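Local coordinates for protein glutamine synthetase (PDB 5ZLI) that belongs to the glutamine synthetase I beta family, assembling into a dodecamer whose subunits combine a beta-Grasp domain with a catalytic domain, at residues Ser328-Ile333 against Phe464-Lys469. Sequence-based numbering, arbitrary orientation.
Sequences SYKRLI and FPWESK
Lys330 and Trp466 alone join these two segments, which bury 77 Å² between them, the end of the lysine chain reaching the nitrogen-bearing part of the indole. The lysine belongs to helix 326-331 and the tryptophan to helix 448-466. Lys330 starts with CG anti to its carbonyl carbon (chi1 -43°), and bends at chi2 and chi4 carry the ammonium group to the NE1, CE2 and CZ2 atoms of the indole. Lys330 NZ lies 3.2 Å from Trp466 NE1. Lys330 CE rests 3.7 Å from Trp466 CZ2 on the six-membered ring. Trp466 extends to meet it, CG anti to the backbone N (chi1 178°), and the two side chains pass alongside each other from opposing directions. NZ and NE1 are both donors, so the pair is a van der Waals neighbourhood and not a hydrogen bond.

The polar partner of Lys330 lies across a subunit interface: NZ makes a salt bridge with Glu474 of the second subunit. The same interface stacks Trp466 on Trp466 of that subunit, and Trp466 O accepts a hydrogen bond from Lys330 NZ of the second chain. Behind the tryptophan, Ser468 OG donates to Phe464 O over 2.7 Å, in the carbonyl plane, and Lys469 N bonds to Pro465 O, linking Ser468 and Lys469 back to Phe464 and Pro465.

Lys330 thus packs its CE on the indole while its ammonium group pairs with Glu474 of the second subunit, which probably offsets the charge buried beside the ring; the lysine-tryptophan pair is completed by the neighbouring chain.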
ATOM      1  N   SER B 328      19.710 -23.626  31.602  1.00 23.13           N
ATOM      2  CA  SER B 328      20.971 -23.529  32.327  1.00 26.60           C
ATOM      3  C   SER B 328      22.097 -24.226  31.592  1.00 28.06           C
ATOM      4  O   SER B 328      23.218 -23.717  31.525  1.00 31.28           O
ATOM      5  CB  SER B 328      20.815 -24.114  33.712  1.00 26.52           C
ATOM      6  OG  SER B 328      19.835 -23.373  34.391  1.00 26.74           O
ATOM      7  N   TYR B 329      21.790 -25.329  30.944  1.00 32.96           N
ATOM      8  CA  TYR B 329      22.818 -26.164  30.370  1.00 30.15           C
ATOM      9  C   TYR B 329      23.252 -25.712  28.986  1.00 30.84           C
ATOM     10  O   TYR B 329      24.273 -26.187  28.503  1.00 36.89           O
ATOM     11  CB  TYR B 329      22.325 -27.600  30.354  1.00 27.73           C
ATOM     12  CG  TYR B 329      22.100 -28.062  31.747  1.00 30.99           C
ATOM     13  CD1 TYR B 329      23.112 -28.713  32.458  1.00 33.76           C
ATOM     14  CD2 TYR B 329      20.913 -27.779  32.399  1.00 33.71           C
ATOM     15  CE1 TYR B 329      22.919 -29.109  33.770  1.00 31.72           C
ATOM     16  CE2 TYR B 329      20.704 -28.177  33.716  1.00 31.38           C
ATOM     17  CZ  TYR B 329      21.707 -28.843  34.390  1.00 30.33           C
ATOM     18  OH  TYR B 329      21.484 -29.230  35.687  1.00 35.62           O
ATOM     19  N   LYS B 330      22.508 -24.818  28.336  1.00 30.09           N
ATOM     20  CA  LYS B 330      23.040 -24.130  27.166  1.00 28.79           C
ATOM     21  C   LYS B 330      24.131 -23.135  27.523  1.00 28.33           C
ATOM     22  O   LYS B 330      24.901 -22.739  26.648  1.00 31.68           O
ATOM     23  CB  LYS B 330      21.904 -23.431  26.423  1.00 35.66           C
ATOM     24  CG  LYS B 330      20.681 -24.319  26.313  1.00 38.99           C
ATOM     25  CD  LYS B 330      20.756 -25.194  25.053  1.00 27.60           C
ATOM     26  CE  LYS B 330      19.889 -26.425  25.220  1.00 25.79           C
ATOM     27  NZ  LYS B 330      18.523 -26.139  25.685  1.00 28.12           N
ATOM     28  N   ARG B 331      24.186 -22.709  28.777  1.00 32.73           N
ATOM     29  CA  ARG B 331      25.206 -21.814  29.289  1.00 30.58           C
ATOM     30  C   ARG B 331      26.472 -22.552  29.713  1.00 43.48           C
ATOM     31  O   ARG B 331      27.568 -21.980  29.617  1.00 46.40           O
ATOM     32  CB  ARG B 331      24.628 -21.030  30.457  1.00 29.96           C
ATOM     33  CG  ARG B 331      25.622 -20.307  31.316  1.00 35.53           C
ATOM     34  CD  ARG B 331      24.890 -19.477  32.345  1.00 35.41           C
ATOM     35  NE  ARG B 331      25.793 -18.873  33.319  1.00 42.05           N
ATOM     36  CZ  ARG B 331      26.211 -19.469  34.437  1.00 42.12           C
ATOM     37  NH1 ARG B 331      25.797 -20.692  34.757  1.00 36.92           N
ATOM     38  NH2 ARG B 331      27.049 -18.834  35.246  1.00 38.76           N
ATOM     39  N   LEU B 332      26.341 -23.796  30.197  1.00 40.10           N
ATOM     40  CA  LEU B 332      27.455 -24.579  30.732  1.00 39.94           C
ATOM     41  C   LEU B 332      28.274 -25.250  29.630  1.00 45.00           C
ATOM     42  O   LEU B 332      28.634 -26.432  29.718  1.00 40.83           O
ATOM     43  CB  LEU B 332      26.893 -25.620  31.698  1.00 41.28           C
ATOM     44  CG  LEU B 332      25.985 -24.984  32.786  1.00 45.68           C
ATOM     45  CD1 LEU B 332      25.371 -26.042  33.727  1.00 41.45           C
ATOM     46  CD2 LEU B 332      26.583 -23.782  33.590  1.00 38.13           C
ATOM     47  N   ILE B 333      28.657 -24.446  28.646  1.00 50.12           N
ATOM     48  CA  ILE B 333      29.434 -24.828  27.473  1.00 46.53           C
ATOM     49  C   ILE B 333      30.743 -24.050  27.532  1.00 48.52           C
ATOM     50  O   ILE B 333      30.764 -22.889  27.976  1.00 43.11           O
ATOM     51  CB  ILE B 333      28.636 -24.563  26.184  1.00 45.76           C
ATOM     52  CG1 ILE B 333      27.700 -25.730  25.866  1.00 43.00           C
ATOM     53  CG2 ILE B 333      29.529 -24.264  25.008  1.00 44.73           C
ATOM     54  CD1 ILE B 333      26.800 -26.165  26.963  1.00 32.93           C
ATOM     55  N   PHE B 464      10.668 -33.094  30.010  1.00 42.29           N
ATOM     56  CA  PHE B 464       9.736 -33.708  29.067  1.00 37.46           C
ATOM     57  C   PHE B 464       9.293 -32.766  27.950  1.00 34.72           C
ATOM     58  O   PHE B 464       9.047 -33.256  26.834  1.00 32.86           O
ATOM     59  CB  PHE B 464       8.503 -34.259  29.810  1.00 37.29           C
ATOM     60  CG  PHE B 464       8.797 -35.375  30.783  1.00 40.68           C
ATOM     61  CD1 PHE B 464       9.545 -36.482  30.395  1.00 48.63           C
ATOM     62  CD2 PHE B 464       8.282 -35.347  32.065  1.00 40.09           C
ATOM     63  CE1 PHE B 464       9.798 -37.526  31.288  1.00 46.65           C
ATOM     64  CE2 PHE B 464       8.538 -36.373  32.955  1.00 41.65           C
ATOM     65  CZ  PHE B 464       9.297 -37.465  32.564  1.00 41.65           C
ATOM     66  N   PRO B 465       9.079 -31.470  28.182  1.00 31.38           N
ATOM     67  CA  PRO B 465       8.818 -30.567  27.045  1.00 33.65           C
ATOM     68  C   PRO B 465      10.027 -30.275  26.154  1.00 31.62           C
ATOM     69  O   PRO B 465       9.861 -30.085  24.945  1.00 39.48           O
ATOM     70  CB  PRO B 465       8.273 -29.311  27.728  1.00 33.20           C
ATOM     71  CG  PRO B 465       7.689 -29.803  29.006  1.00 32.14           C
ATOM     72  CD  PRO B 465       8.653 -30.866  29.454  1.00 33.81           C
ATOM     73  N   TRP B 466      11.217 -30.116  26.712  1.00 22.96           N
ATOM     74  CA  TRP B 466      12.399 -29.893  25.880  1.00 29.04           C
ATOM     75  C   TRP B 466      12.833 -31.154  25.134  1.00 33.36           C
ATOM     76  O   TRP B 466      13.417 -31.057  24.042  1.00 29.80           O
ATOM     77  CB  TRP B 466      13.543 -29.360  26.742  1.00 35.48           C
ATOM     78  CG  TRP B 466      14.830 -29.137  26.019  1.00 31.10           C
ATOM     79  CD1 TRP B 466      15.082 -28.239  25.007  1.00 33.77           C
ATOM     80  CD2 TRP B 466      16.051 -29.828  26.248  1.00 29.96           C
ATOM     81  NE1 TRP B 466      16.397 -28.323  24.604  1.00 30.97           N
ATOM     82  CE2 TRP B 466      17.011 -29.300  25.353  1.00 34.02           C
ATOM     83  CE3 TRP B 466      16.432 -30.838  27.127  1.00 27.08           C
ATOM     84  CZ2 TRP B 466      18.322 -29.757  25.323  1.00 29.68           C
ATOM     85  CZ3 TRP B 466      17.719 -31.290  27.091  1.00 30.29           C
ATOM     86  CH2 TRP B 466      18.657 -30.745  26.201  1.00 34.77           C
ATOM     87  N   GLU B 467      12.643 -32.338  25.743  1.00 33.54           N
ATOM     88  CA  GLU B 467      12.965 -33.605  25.086  1.00 35.70           C
ATOM     89  C   GLU B 467      11.962 -33.988  24.000  1.00 35.97           C
ATOM     90  O   GLU B 467      12.266 -34.853  23.171  1.00 32.79           O
ATOM     91  CB  GLU B 467      13.036 -34.747  26.115  1.00 35.33           C
ATOM     92  CG  GLU B 467      14.441 -35.128  26.647  1.00 37.35           C
ATOM     93  CD  GLU B 467      14.405 -36.157  27.814  1.00 43.75           C
ATOM     94  OE1 GLU B 467      15.497 -36.608  28.249  1.00 44.90           O
ATOM     95  OE2 GLU B 467      13.297 -36.527  28.291  1.00 37.10           O
ATOM     96  N   SER B 468      10.825 -33.311  23.922  1.00 30.26           N
ATOM     97  CA  SER B 468       9.723 -33.738  23.085  1.00 33.77           C
ATOM     98  C   SER B 468       9.255 -32.698  22.085  1.00 36.14           C
ATOM     99  O   SER B 468       8.557 -33.072  21.141  1.00 38.90           O
ATOM    100  CB  SER B 468       8.521 -34.133  23.953  1.00 37.86           C
ATOM    101  OG  SER B 468       7.856 -32.975  24.444  1.00 29.07           O
ATOM    102  N   LYS B 469       9.646 -31.424  22.226  1.00 30.88           N
ATOM    103  CA  LYS B 469       9.284 -30.396  21.262  1.00 36.03           C
ATOM    104  C   LYS B 469      10.388 -30.236  20.231  1.00 35.98           C
ATOM    105  O   LYS B 469      11.559 -30.072  20.614  1.00 33.40           O
ATOM    106  CB  LYS B 469       9.022 -29.060  21.949  1.00 37.19           C
ATOM    107  CG  LYS B 469       7.762 -29.019  22.779  1.00 39.45           C
ATOM    108  CD  LYS B 469       7.673 -27.746  23.597  1.00 33.57           C
ATOM    109  CE  LYS B 469       6.399 -27.724  24.411  1.00 30.31           C
ATOM    110  NZ  LYS B 469       5.176 -27.680  23.564  1.00 38.00           N
TER